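Local coordinates for protein subtilisin-like serine protease (Fervidobacterium pennivorans, PDB 1R6V) that degrades keratin into peptides as a subtilisin-like serine endopeptidase, allowing its bacterium to grow on native feathers, at residues 20-24 against 505-509; 51-56 against 66-72; 253-258 against 280-284; 334-340 against 422-428; 575-579 against 601-606. The protein carries 1 engineered substitution. All blocks are in the same frame, centred on the assembly; numbering follows the deposited sequence.

Contact 1: residues 20-24 against 505-509; sequences LFGEL and PDHWD
W508 holds its CG between the backbone N and the carbonyl carbon (chi1 60°), which swings the indole across the 20-24 segment, while E23, fully extended with CG opposite its own N, runs along that ring. The two side chains slide past each other in opposite directions, and the E23 carboxylate is tilted 25° from the indole plane. E23 meets the ring with its CA, which sits over the centre of the W508 six-membered ring, 3.6 Å from the centroid, in a CH-pi interaction. On the same ring, E23 CG packs 3.6 Å from W508 CE3, and E23 CD ends beside W508 CB. L24 approaches obliquely, its backbone N 3.4 Å from W508 CZ3. The polar link is indirect. A water at the indole edge, in the ring plane, accepts from W508 NE1 at 2.9 Å and donates to F21 O at 2.7 Å, so the pyrrole N-H is satisfied. E23 OE2 and D506 OD2, like charges, come within 4.1 Å; a salt bridge from R25 to E23 and a long, weak ion pair from K481 to D506 probably ease the repulsion. The contact joins the propeptide to the first beta-sandwich domain. On the propeptide side, L20 and G22 both make backbone hydrogen bonds with V92 of strand 89-93, and the G22 carbonyl accepts from Y78 of helix 74-81, on which L24 also leans; on the sandwich side, 505-509 leaves the end of strand 496-505, and the D509 carboxylate is bound by the backbone N atoms of G522 and Y524.

Contact 2: residues 51-56 against 66-72; sequences VNGKVV and SIKLNGM
G53 runs unusually close to the facing strand, its CA only 3.2 Å from K68 O, just where the chain breaks out of a helix and becomes a strand. The turn before it is a Schellman motif with N52 as the C-prime residue in positive phi (48°), and it hands the chain directly into an antiparallel hairpin. K54 and K68 form the hydrogen-bonded pair: K54 N donates to K68 O at 3.0 Å in the carbonyl plane, and K68 N returns a bond to K54 O at 2.8 Å. One step on, V56 N donates to S66 O at 3.0 Å, leaving V55 and I67 as the non-hydrogen-bonded pair between these rungs. V56 places CG2 between its backbone N and carbonyl carbon, and this methyl is packed tightly on S66 OG at 3.1 Å, while V56 CG1 rests on K68 CB. At the helix end, V51 CG2 meets L69 CD2 at 4.1 Å, and the bent M72 chain lays SD beside V51 CB. V55 and I67 share a sheet face turned to helix 41-51, and V51 and L69 lean on A77 of helix 74-81. This is an antiparallel sheet with helices packed against it, the propeptide domain, and V56 and S66 also touch Y248 and D247 of the catalytic domain. The chemistry is divided accordingly: V51, I67 and L69 are buried against the helices, whereas K54 and K68 share the other face, K54 NZ lying 7.0 Å from K68 NZ, so that their like charges are probably screened by solvent and the pairing rests on the backbone bonds.

Contact 3: residues 253-258 against 280-284; sequences IIWATD and AFDYA
The Y283 ring reaches from its helix to helix 246-258 and is met on several sides there. With CG opposite the backbone N (chi1 178°), the side chain extends straight across the groove. I254 comes over one ring face in a CH-pi contact, its CG1 4.2 Å from the Y283 centroid and offset toward the rim, the two side chains crossing at about a right angle. T257 approaches obliquely, its CG2 3.7 Å from Y283 CE2. At the ring edge, in plane, Y283 OH donates to the syn lone pair of D258 OD1, 2.7 Å away; the carboxylate is turned 67° from the ring, and the bond ties the phenol end to the neighbouring helix. Deeper in the interface the side chains are mostly apolar. I253 splits its branches: CD1 lies 3.6 Å from F281 CE1, while CG2 rests against A280 and A284. A284 CB also touches T257 OG1 at 3.5 Å, a hydroxyl already bonded back to I253 O. I254 CD1 packs against A280 CB. The short helical segments run nearly parallel, axes 9.5 Å apart and 5° from each other, with A280 and A284 between them. Below them lie M264 of strand 263-269 and M291 of strand 290-294. Neighbouring parallel helices on one face of a parallel sheet, linked by successive beta-alpha-beta crossovers, are the architecture of the subtilase catalytic domain; the I253 side chain is about 11 Å from that of D162, the inferred charge-relay aspartate.

Contact 4: residues 334-340 against 422-428; sequences RSDGVSV and WDHDTGY
S335 and H424 meet in the subtilisin-like catalytic domain, where a type I turn from S335 to V338 leads into strand 338-343 and lies against a loop held by an Asx motif at D423. Backbone bonds pin both ends: S335 N donates to H424 O at 2.9 Å, and Y428 N donates to S339 O at 2.9 Å, much the straighter of the two (169° against 144°). Between them G427, with positive phi, lets its CA come 3.3 Å from V338 O. The one ion pair is long: R334 NE lies 3.7 Å from D425 OD2, with the oxygen well out of the guanidinium plane and no N-H aimed at it. Flat groups pack next. D336 CB sits over one face of the H424 imidazole, 3.8 Å from its centroid, and H424 CB in turn meets the edge of the R334 guanidinium. The D336 carboxylate turns elsewhere, OD2 accepting from C477 N of the neighbouring beta-sandwich domain. V338 points inward, CG1 packing on the T426-G427 peptide. At the edge of the indole, in its plane, W422 CZ2 lies 3.5 Å from D336 O.

Contact 5: residues 575-579 against 601-606; sequences VVVDP and LSGQIS
V577 and S606 form the first shell, an antiparallel hydrogen-bonded pair. V577 N donates to S606 O at 2.8 Å, close to straight at 169°, and S606 N returns a bond of 2.8 Å to V577 O. Their side chains lie on the same sheet face, where V577 CG1 touches S606 CB. V576 packs separately: its CG1, opposite the backbone N, is received by I605 CD1 at 3.7 Å and L601 CD1 at 3.9 Å, the V576 and I605 side chains crossing at a slant. Just past the strand end, P579 wedges against both S606 and Q604, with P579 CB 3.4 Å from S606 OG and P579 CD 3.4 Å from Q604 O. A water lies 2.8 Å from D578 OD2 and 2.6 Å from Q604 O, though it cannot serve every acceptor around it. The next shell fixes these polar ends: S606 OG bonds to V664 O, Q604 NE2 to T667 OG1, and D578 makes a salt bridge to R582. The chain turns a corner at G603, whose backbone angles (119°, -142°) few other residues would tolerate; L601, before the corner, reaches V576, while 604-606 enters the sheet. Backbone bonds of V576 to Y585 and G586 extend the pairing, so that strand 573-577 lies between strands 584-589 and 604-610 in an antiparallel sheet of the second beta-sandwich domain.

How the contacts relate
Contacts 3 and 5 are the buried ones, the first between helices of the catalytic domain and the second within a beta sheet of the second sandwich domain; contacts 1, 2 and 4 are partly buried. Contacts 3 and 4 share the catalytic domain, their centres 26 Å apart, whereas contact 1 spans two domains and is linked through a water, while backbone bonds pair the strands of contacts 2 and 5. V56 and S66 of contact 2 touch helix 246-258, which also carries contact 3. Chemistry follows place: aliphatic packing in contacts 3 and 5, with one tyrosine-aspartate bond in contact 3, exposed lysines in contact 2, an indole face in contact 1, and loop hydrogen bonds with a long ion pair in contact 4.

Contact 1: residues 20-24 against 505-509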
# COMPACT_ATOMS: atom_id res chain seq x y z
N LEU A 20 -8.07 -13.47 4.35
CA LEU A 20 -7.95 -12.03 4.28
C LEU A 20 -8.41 -11.49 2.92
O LEU A 20 -7.75 -11.72 1.90
CB LEU A 20 -6.49 -11.63 4.53
CG LEU A 20 -6.19 -10.21 5.03
CD1 LEU A 20 -4.68 -10.09 5.29
CD2 LEU A 20 -6.63 -9.19 4.01
N PHE A 21 -9.55 -10.81 2.91
CA PHE A 21 -10.07 -10.23 1.67
C PHE A 21 -9.82 -8.73 1.66
O PHE A 21 -10.00 -8.06 2.67
CB PHE A 21 -11.58 -10.44 1.55
CG PHE A 21 -11.97 -11.82 1.12
CD1 PHE A 21 -12.63 -12.67 2.00
CD2 PHE A 21 -11.74 -12.24 -0.18
CE1 PHE A 21 -13.07 -13.94 1.58
CE2 PHE A 21 -12.16 -13.50 -0.61
CZ PHE A 21 -12.83 -14.35 0.28
N GLY A 22 -9.39 -8.21 0.51
CA GLY A 22 -9.15 -6.78 0.41
C GLY A 22 -10.47 -6.03 0.47
O GLY A 22 -11.46 -6.45 -0.13
N GLU A 23 -10.49 -4.90 1.17
CA GLU A 23 -11.71 -4.12 1.30
C GLU A 23 -12.23 -3.65 -0.04
O GLU A 23 -11.47 -3.17 -0.88
CB GLU A 23 -11.47 -2.91 2.21
CG GLU A 23 -12.72 -2.02 2.36
CD GLU A 23 -12.53 -0.87 3.34
OE1 GLU A 23 -13.49 -0.09 3.51
OE2 GLU A 23 -11.44 -0.75 3.92
N LEU A 24 -13.54 -3.79 -0.23
CA LEU A 24 -14.21 -3.39 -1.46
C LEU A 24 -14.93 -2.07 -1.26
O LEU A 24 -15.80 -1.95 -0.39
CB LEU A 24 -15.21 -4.47 -1.88
CG LEU A 24 -14.80 -5.47 -2.98
CD1 LEU A 24 -13.36 -5.88 -2.84
CD2 LEU A 24 -15.74 -6.66 -2.95
N PRO A 505 -9.49 -6.60 14.54
CA PRO A 505 -9.72 -6.81 13.10
C PRO A 505 -10.63 -5.74 12.53
O PRO A 505 -11.52 -5.25 13.21
CB PRO A 505 -10.34 -8.21 13.04
CG PRO A 505 -9.81 -8.89 14.28
CD PRO A 505 -9.89 -7.79 15.32
N ASP A 506 -10.35 -5.44 11.28
CA ASP A 506 -11.11 -4.42 10.58
C ASP A 506 -12.49 -4.95 10.19
O ASP A 506 -12.59 -5.88 9.39
CB ASP A 506 -10.34 -3.98 9.34
CG ASP A 506 -11.00 -2.85 8.60
OD1 ASP A 506 -11.94 -2.23 9.14
OD2 ASP A 506 -10.57 -2.57 7.46
N HIS A 507 -13.61 -4.31 10.76
CA HIS A 507 -14.95 -4.76 10.44
C HIS A 507 -15.53 -3.85 9.36
O HIS A 507 -16.45 -3.08 9.63
CB HIS A 507 -15.83 -4.71 11.69
CG HIS A 507 -15.53 -3.56 12.60
ND1 HIS A 507 -14.37 -3.49 13.34
CD2 HIS A 507 -16.23 -2.44 12.88
CE1 HIS A 507 -14.37 -2.37 14.05
NE2 HIS A 507 -15.49 -1.71 13.78
N TRP A 508 -14.99 -3.95 8.15
CA TRP A 508 -15.44 -3.11 7.03
C TRP A 508 -16.64 -3.68 6.30
O TRP A 508 -17.25 -2.99 5.47
CB TRP A 508 -14.32 -2.93 6.00
CG TRP A 508 -13.81 -4.23 5.41
CD1 TRP A 508 -12.85 -5.03 5.92
CD2 TRP A 508 -14.25 -4.86 4.19
NE1 TRP A 508 -12.65 -6.12 5.11
CE2 TRP A 508 -13.50 -6.04 4.04
CE3 TRP A 508 -15.21 -4.53 3.21
CZ2 TRP A 508 -13.67 -6.91 2.95
CZ3 TRP A 508 -15.38 -5.40 2.13
CH2 TRP A 508 -14.61 -6.57 2.00
N ASP A 509 -16.96 -4.94 6.59
CA ASP A 509 -18.07 -5.65 5.98
C ASP A 509 -19.34 -5.28 6.75
O ASP A 509 -19.89 -6.10 7.49
CB ASP A 509 -17.79 -7.16 6.08
CG ASP A 509 -18.72 -7.99 5.22
OD1 ASP A 509 -18.64 -9.23 5.33
OD2 ASP A 509 -19.51 -7.41 4.44
O HOH W 1 -10.39 -7.92 5.31

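Contact 2: residues 51-56 against 66-72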
# COMPACT_ATOMS: atom_id res chain seq x y z
N VAL A 51 -13.77 -19.93 -9.33
CA VAL A 51 -14.30 -18.79 -10.07
C VAL A 51 -14.19 -19.03 -11.57
O VAL A 51 -14.63 -18.22 -12.38
CB VAL A 51 -13.54 -17.48 -9.68
CG1 VAL A 51 -13.55 -17.30 -8.17
CG2 VAL A 51 -12.12 -17.50 -10.21
N ASN A 52 -13.63 -20.19 -11.93
CA ASN A 52 -13.41 -20.55 -13.32
C ASN A 52 -12.75 -19.38 -14.03
O ASN A 52 -13.22 -18.90 -15.07
CB ASN A 52 -14.72 -20.91 -14.02
CG ASN A 52 -14.49 -21.48 -15.40
OD1 ASN A 52 -13.49 -22.15 -15.64
ND2 ASN A 52 -15.43 -21.24 -16.31
N GLY A 53 -11.66 -18.91 -13.45
CA GLY A 53 -10.97 -17.78 -14.03
C GLY A 53 -9.74 -18.17 -14.82
O GLY A 53 -9.50 -19.35 -15.07
N LYS A 54 -8.98 -17.17 -15.23
CA LYS A 54 -7.78 -17.41 -15.99
C LYS A 54 -6.63 -16.64 -15.38
O LYS A 54 -6.74 -15.44 -15.14
CB LYS A 54 -7.94 -16.98 -17.45
CG LYS A 54 -6.67 -17.20 -18.24
CD LYS A 54 -6.81 -16.73 -19.66
CE LYS A 54 -7.07 -15.24 -19.75
NZ LYS A 54 -6.93 -14.77 -21.16
N VAL A 55 -5.53 -17.34 -15.13
CA VAL A 55 -4.33 -16.72 -14.58
C VAL A 55 -3.72 -15.87 -15.69
O VAL A 55 -3.49 -16.38 -16.79
CB VAL A 55 -3.30 -17.78 -14.15
CG1 VAL A 55 -1.98 -17.13 -13.78
CG2 VAL A 55 -3.85 -18.59 -12.98
N VAL A 56 -3.48 -14.58 -15.43
CA VAL A 56 -2.90 -13.70 -16.43
C VAL A 56 -1.51 -13.21 -16.06
O VAL A 56 -0.79 -12.70 -16.91
CB VAL A 56 -3.80 -12.48 -16.70
CG1 VAL A 56 -5.08 -12.92 -17.41
CG2 VAL A 56 -4.14 -11.79 -15.40
N SER A 66 -2.35 -13.16 -10.47
CA SER A 66 -3.49 -12.30 -10.77
C SER A 66 -4.43 -13.18 -11.61
O SER A 66 -3.98 -13.87 -12.52
CB SER A 66 -3.05 -11.07 -11.57
OG SER A 66 -2.53 -11.44 -12.83
N ILE A 67 -5.72 -13.16 -11.27
CA ILE A 67 -6.72 -13.98 -11.95
C ILE A 67 -7.83 -13.16 -12.58
O ILE A 67 -8.50 -12.39 -11.90
CB ILE A 67 -7.38 -14.96 -10.94
CG1 ILE A 67 -6.31 -15.80 -10.26
CG2 ILE A 67 -8.44 -15.82 -11.66
CD1 ILE A 67 -6.84 -16.71 -9.16
N LYS A 68 -8.02 -13.33 -13.88
CA LYS A 68 -9.09 -12.63 -14.58
C LYS A 68 -10.36 -13.45 -14.32
O LYS A 68 -10.34 -14.68 -14.41
CB LYS A 68 -8.78 -12.59 -16.08
CG LYS A 68 -9.43 -11.44 -16.79
CD LYS A 68 -9.19 -11.52 -18.28
CE LYS A 68 -9.56 -10.20 -18.92
NZ LYS A 68 -10.84 -9.69 -18.37
N LEU A 69 -11.46 -12.77 -14.00
CA LEU A 69 -12.72 -13.44 -13.65
C LEU A 69 -13.67 -13.94 -14.74
O LEU A 69 -14.59 -14.71 -14.45
CB LEU A 69 -13.50 -12.54 -12.69
CG LEU A 69 -12.75 -12.17 -11.41
CD1 LEU A 69 -13.61 -11.26 -10.54
CD2 LEU A 69 -12.38 -13.44 -10.66
N ASN A 70 -13.50 -13.49 -15.97
CA ASN A 70 -14.38 -13.94 -17.05
C ASN A 70 -15.88 -13.96 -16.72
O ASN A 70 -16.43 -15.01 -16.39
CB ASN A 70 -13.99 -15.35 -17.51
CG ASN A 70 -12.50 -15.51 -17.75
OD1 ASN A 70 -11.79 -14.56 -18.12
ND2 ASN A 70 -12.00 -16.74 -17.55
N GLY A 71 -16.53 -12.80 -16.82
CA GLY A 71 -17.97 -12.73 -16.57
C GLY A 71 -18.42 -12.92 -15.13
O GLY A 71 -19.37 -13.65 -14.86
N MET A 72 -17.73 -12.26 -14.21
CA MET A 72 -18.05 -12.34 -12.79
C MET A 72 -17.43 -11.10 -12.17
O MET A 72 -16.43 -10.59 -12.67
CB MET A 72 -17.43 -13.61 -12.20
CG MET A 72 -18.03 -14.11 -10.90
SD MET A 72 -17.25 -15.64 -10.24
CE MET A 72 -17.92 -16.89 -11.32

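Contact 3: residues 253-258 against 280-284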
# COMPACT_ATOMS: atom_id res chain seq x y z
N ILE A 253 7.94 -3.35 -10.79
CA ILE A 253 8.83 -3.04 -9.67
C ILE A 253 9.77 -4.21 -9.43
O ILE A 253 10.97 -4.03 -9.19
CB ILE A 253 8.03 -2.74 -8.39
CG1 ILE A 253 7.42 -1.34 -8.50
CG2 ILE A 253 8.92 -2.83 -7.13
CD1 ILE A 253 6.39 -1.03 -7.40
N ILE A 254 9.22 -5.41 -9.51
CA ILE A 254 10.05 -6.61 -9.33
C ILE A 254 11.09 -6.70 -10.46
O ILE A 254 12.27 -7.00 -10.23
CB ILE A 254 9.18 -7.90 -9.31
CG1 ILE A 254 8.61 -8.17 -7.91
CG2 ILE A 254 10.07 -9.11 -9.64
CD1 ILE A 254 7.86 -7.03 -7.24
N TRP A 255 10.65 -6.46 -11.69
CA TRP A 255 11.54 -6.50 -12.84
C TRP A 255 12.68 -5.49 -12.65
O TRP A 255 13.86 -5.81 -12.84
CB TRP A 255 10.77 -6.14 -14.11
CG TRP A 255 11.48 -6.43 -15.39
CD1 TRP A 255 11.39 -7.57 -16.15
CD2 TRP A 255 12.37 -5.54 -16.09
NE1 TRP A 255 12.17 -7.44 -17.28
CE2 TRP A 255 12.78 -6.21 -17.27
CE3 TRP A 255 12.86 -4.25 -15.84
CZ2 TRP A 255 13.66 -5.63 -18.20
CZ3 TRP A 255 13.74 -3.67 -16.76
CH2 TRP A 255 14.13 -4.36 -17.92
N ALA A 256 12.33 -4.26 -12.27
CA ALA A 256 13.34 -3.22 -12.08
C ALA A 256 14.35 -3.59 -11.00
O ALA A 256 15.55 -3.34 -11.14
CB ALA A 256 12.66 -1.89 -11.73
N THR A 257 13.85 -4.15 -9.91
CA THR A 257 14.71 -4.57 -8.81
C THR A 257 15.65 -5.68 -9.27
O THR A 257 16.86 -5.64 -9.03
CB THR A 257 13.88 -5.10 -7.64
OG1 THR A 257 13.03 -4.06 -7.14
CG2 THR A 257 14.79 -5.61 -6.50
N ASP A 258 15.07 -6.67 -9.94
CA ASP A 258 15.84 -7.81 -10.43
C ASP A 258 16.86 -7.41 -11.48
O ASP A 258 17.87 -8.10 -11.65
CB ASP A 258 14.91 -8.87 -11.03
CG ASP A 258 14.12 -9.62 -9.99
OD1 ASP A 258 14.39 -9.46 -8.78
OD2 ASP A 258 13.22 -10.38 -10.39
N ALA A 280 5.51 -5.62 -2.96
CA ALA A 280 6.42 -5.20 -4.00
C ALA A 280 7.39 -4.12 -3.50
O ALA A 280 8.58 -4.15 -3.80
CB ALA A 280 5.64 -4.70 -5.19
N PHE A 281 6.85 -3.14 -2.78
CA PHE A 281 7.70 -2.09 -2.24
C PHE A 281 8.68 -2.65 -1.24
O PHE A 281 9.85 -2.25 -1.24
CB PHE A 281 6.86 -0.99 -1.60
CG PHE A 281 6.59 0.15 -2.51
CD1 PHE A 281 5.80 -0.02 -3.65
CD2 PHE A 281 7.18 1.39 -2.28
CE1 PHE A 281 5.60 1.04 -4.57
CE2 PHE A 281 6.99 2.46 -3.19
CZ PHE A 281 6.21 2.28 -4.33
N ASP A 282 8.23 -3.58 -0.41
CA ASP A 282 9.10 -4.19 0.60
C ASP A 282 10.16 -5.07 -0.06
O ASP A 282 11.28 -5.19 0.43
CB ASP A 282 8.26 -4.97 1.62
CG ASP A 282 7.41 -4.06 2.50
OD1 ASP A 282 7.58 -2.82 2.42
OD2 ASP A 282 6.57 -4.59 3.28
N TYR A 283 9.79 -5.71 -1.18
CA TYR A 283 10.72 -6.55 -1.94
C TYR A 283 11.86 -5.67 -2.45
O TYR A 283 13.05 -5.99 -2.34
CB TYR A 283 10.02 -7.15 -3.15
CG TYR A 283 10.88 -8.00 -4.07
CD1 TYR A 283 11.05 -9.36 -3.82
CD2 TYR A 283 11.45 -7.46 -5.22
CE1 TYR A 283 11.76 -10.17 -4.71
CE2 TYR A 283 12.17 -8.26 -6.11
CZ TYR A 283 12.32 -9.61 -5.85
OH TYR A 283 13.01 -10.41 -6.72
N ALA A 284 11.50 -4.54 -3.05
CA ALA A 284 12.51 -3.66 -3.56
C ALA A 284 13.43 -3.15 -2.43
O ALA A 284 14.65 -3.17 -2.56
CB ALA A 284 11.84 -2.47 -4.30

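Contact 4: residues 334-340 against 422-428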
# COMPACT_ATOMS: atom_id res chain seq x y z
N ARG A 334 -0.19 17.99 2.70
CA ARG A 334 0.44 18.07 4.01
C ARG A 334 0.27 16.74 4.74
O ARG A 334 -0.84 16.23 4.89
CB ARG A 334 -0.22 19.20 4.83
CG ARG A 334 0.19 19.23 6.30
CD ARG A 334 -0.41 20.42 7.05
NE ARG A 334 -0.01 20.41 8.46
CZ ARG A 334 -0.23 21.41 9.31
NH1 ARG A 334 -0.85 22.51 8.91
NH2 ARG A 334 0.18 21.31 10.57
N SER A 335 1.39 16.17 5.18
CA SER A 335 1.37 14.89 5.88
C SER A 335 2.61 14.71 6.73
O SER A 335 3.71 15.15 6.37
CB SER A 335 1.26 13.74 4.87
OG SER A 335 2.26 13.83 3.87
N ASP A 336 2.45 14.07 7.88
CA ASP A 336 3.57 13.84 8.77
C ASP A 336 4.60 12.92 8.12
O ASP A 336 5.73 12.82 8.60
CB ASP A 336 3.10 13.18 10.06
CG ASP A 336 2.30 11.93 9.80
OD1 ASP A 336 1.06 12.05 9.68
OD2 ASP A 336 2.90 10.84 9.69
N GLY A 337 4.20 12.25 7.04
CA GLY A 337 5.09 11.33 6.35
C GLY A 337 6.10 11.98 5.42
O GLY A 337 7.02 11.31 4.94
N VAL A 338 5.97 13.28 5.16
CA VAL A 338 6.90 13.97 4.26
C VAL A 338 8.31 14.00 4.84
O VAL A 338 8.50 14.42 5.99
CB VAL A 338 6.45 15.43 3.99
CG1 VAL A 338 7.49 16.15 3.15
CG2 VAL A 338 5.11 15.43 3.29
N SER A 339 9.29 13.54 4.07
CA SER A 339 10.68 13.55 4.54
C SER A 339 11.35 14.89 4.23
O SER A 339 11.89 15.54 5.13
CB SER A 339 11.50 12.41 3.91
OG SER A 339 11.53 12.54 2.50
N VAL A 340 11.31 15.30 2.97
CA VAL A 340 11.93 16.55 2.54
C VAL A 340 11.15 17.17 1.38
O VAL A 340 10.27 16.53 0.79
CB VAL A 340 13.39 16.35 2.04
CG1 VAL A 340 14.27 15.76 3.17
CG2 VAL A 340 13.41 15.42 0.82
N TRP A 422 11.21 20.92 11.67
CA TRP A 422 10.40 19.90 11.01
C TRP A 422 8.93 20.29 11.06
O TRP A 422 8.47 20.86 12.05
CB TRP A 422 10.55 18.56 11.72
CG TRP A 422 9.70 17.48 11.11
CD1 TRP A 422 10.05 16.63 10.10
CD2 TRP A 422 8.35 17.14 11.47
NE1 TRP A 422 9.00 15.78 9.80
CE2 TRP A 422 7.95 16.07 10.63
CE3 TRP A 422 7.44 17.63 12.41
CZ2 TRP A 422 6.68 15.49 10.70
CZ3 TRP A 422 6.17 17.05 12.49
CH2 TRP A 422 5.81 15.98 11.63
N ASP A 423 8.20 19.98 9.99
CA ASP A 423 6.76 20.26 9.91
C ASP A 423 6.09 19.32 8.90
O ASP A 423 6.76 18.69 8.10
CB ASP A 423 6.50 21.73 9.57
CG ASP A 423 7.12 22.17 8.25
OD1 ASP A 423 6.84 21.53 7.22
OD2 ASP A 423 7.89 23.17 8.26
N HIS A 424 4.76 19.23 8.96
CA HIS A 424 3.98 18.36 8.07
C HIS A 424 3.95 18.81 6.62
O HIS A 424 3.52 18.06 5.74
CB HIS A 424 2.53 18.24 8.55
CG HIS A 424 2.35 17.47 9.82
ND1 HIS A 424 1.39 16.49 9.97
CD2 HIS A 424 2.99 17.55 11.01
CE1 HIS A 424 1.45 16.00 11.19
NE2 HIS A 424 2.42 16.62 11.84
N ASP A 425 4.38 20.03 6.35
CA ASP A 425 4.34 20.54 4.99
C ASP A 425 5.55 20.14 4.15
O ASP A 425 5.41 19.64 3.03
CB ASP A 425 4.21 22.06 5.00
CG ASP A 425 2.83 22.52 5.43
OD1 ASP A 425 2.63 23.74 5.60
OD2 ASP A 425 1.94 21.66 5.59
N THR A 426 6.73 20.34 4.71
CA THR A 426 7.97 20.06 3.99
C THR A 426 8.92 19.13 4.73
O THR A 426 10.10 19.04 4.37
CB THR A 426 8.71 21.37 3.69
OG1 THR A 426 9.93 21.09 2.99
CG2 THR A 426 9.01 22.10 4.98
N GLY A 427 8.42 18.45 5.74
CA GLY A 427 9.29 17.56 6.49
C GLY A 427 10.44 18.33 7.10
O GLY A 427 10.23 19.39 7.70
N TYR A 428 11.67 17.84 6.95
CA TYR A 428 12.82 18.50 7.54
C TYR A 428 13.39 19.68 6.75
O TYR A 428 14.38 20.29 7.16
CB TYR A 428 13.92 17.47 7.84
CG TYR A 428 13.44 16.40 8.80
CD1 TYR A 428 12.80 15.26 8.34
CD2 TYR A 428 13.58 16.57 10.18
CE1 TYR A 428 12.31 14.30 9.22
CE2 TYR A 428 13.08 15.61 11.08
CZ TYR A 428 12.45 14.48 10.59
OH TYR A 428 11.94 13.54 11.45

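Contact 5: residues 575-579 against 601-606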
# COMPACT_ATOMS: atom_id res chain seq x y z
N VAL A 575 -24.30 -26.45 21.04
CA VAL A 575 -23.10 -26.84 20.34
C VAL A 575 -22.33 -25.66 19.78
O VAL A 575 -22.92 -24.74 19.23
CB VAL A 575 -23.44 -27.75 19.16
CG1 VAL A 575 -22.17 -28.34 18.55
CG2 VAL A 575 -24.38 -28.86 19.62
N VAL A 576 -21.01 -25.71 19.94
CA VAL A 576 -20.15 -24.66 19.40
C VAL A 576 -19.56 -25.33 18.16
O VAL A 576 -18.87 -26.35 18.25
CB VAL A 576 -19.04 -24.28 20.39
CG1 VAL A 576 -18.12 -23.26 19.76
CG2 VAL A 576 -19.67 -23.71 21.66
N VAL A 577 -19.84 -24.76 17.00
CA VAL A 577 -19.41 -25.37 15.76
C VAL A 577 -18.59 -24.46 14.85
O VAL A 577 -18.61 -23.24 14.97
CB VAL A 577 -20.67 -25.90 15.00
CG1 VAL A 577 -21.57 -24.74 14.59
CG2 VAL A 577 -20.28 -26.72 13.80
N ASP A 578 -17.85 -25.09 13.95
CA ASP A 578 -17.05 -24.37 12.97
C ASP A 578 -18.07 -23.74 12.02
O ASP A 578 -19.05 -24.39 11.65
CB ASP A 578 -16.14 -25.36 12.24
CG ASP A 578 -15.48 -24.75 11.02
OD1 ASP A 578 -15.81 -25.21 9.90
OD2 ASP A 578 -14.66 -23.83 11.18
N PRO A 579 -17.87 -22.48 11.62
CA PRO A 579 -18.81 -21.81 10.71
C PRO A 579 -18.99 -22.49 9.36
O PRO A 579 -20.01 -22.30 8.70
CB PRO A 579 -18.24 -20.39 10.59
CG PRO A 579 -16.82 -20.52 11.03
CD PRO A 579 -16.85 -21.54 12.12
N LEU A 601 -12.30 -19.78 24.55
CA LEU A 601 -12.20 -20.17 23.16
C LEU A 601 -11.58 -19.04 22.36
O LEU A 601 -11.77 -17.86 22.67
CB LEU A 601 -13.57 -20.51 22.58
CG LEU A 601 -14.23 -21.80 23.10
CD1 LEU A 601 -15.60 -21.98 22.46
CD2 LEU A 601 -13.33 -22.98 22.79
N SER A 602 -10.85 -19.40 21.31
CA SER A 602 -10.20 -18.43 20.44
C SER A 602 -10.41 -18.82 18.99
O SER A 602 -10.39 -20.00 18.65
CB SER A 602 -8.70 -18.36 20.72
OG SER A 602 -8.09 -17.37 19.91
N GLY A 603 -10.60 -17.83 18.12
CA GLY A 603 -10.80 -18.12 16.72
C GLY A 603 -12.16 -17.62 16.25
O GLY A 603 -12.61 -16.57 16.67
N GLN A 604 -12.81 -18.39 15.38
CA GLN A 604 -14.12 -17.99 14.88
C GLN A 604 -15.08 -19.16 14.99
O GLN A 604 -14.80 -20.26 14.50
CB GLN A 604 -13.97 -17.47 13.45
CG GLN A 604 -13.08 -16.22 13.45
CD GLN A 604 -12.67 -15.76 12.07
OE1 GLN A 604 -12.32 -16.57 11.21
NE2 GLN A 604 -12.70 -14.45 11.85
N ILE A 605 -16.20 -18.93 15.67
CA ILE A 605 -17.17 -19.98 15.91
C ILE A 605 -18.59 -19.59 15.59
O ILE A 605 -18.89 -18.42 15.36
CB ILE A 605 -17.14 -20.44 17.39
CG1 ILE A 605 -17.47 -19.25 18.31
CG2 ILE A 605 -15.77 -21.03 17.75
CD1 ILE A 605 -17.49 -19.58 19.81
N SER A 606 -19.46 -20.60 15.56
CA SER A 606 -20.89 -20.41 15.35
C SER A 606 -21.58 -21.23 16.44
O SER A 606 -21.00 -22.16 17.00
CB SER A 606 -21.34 -20.89 13.96
OG SER A 606 -20.73 -20.12 12.93
O HOH W 2 -13.60 -22.23 13.23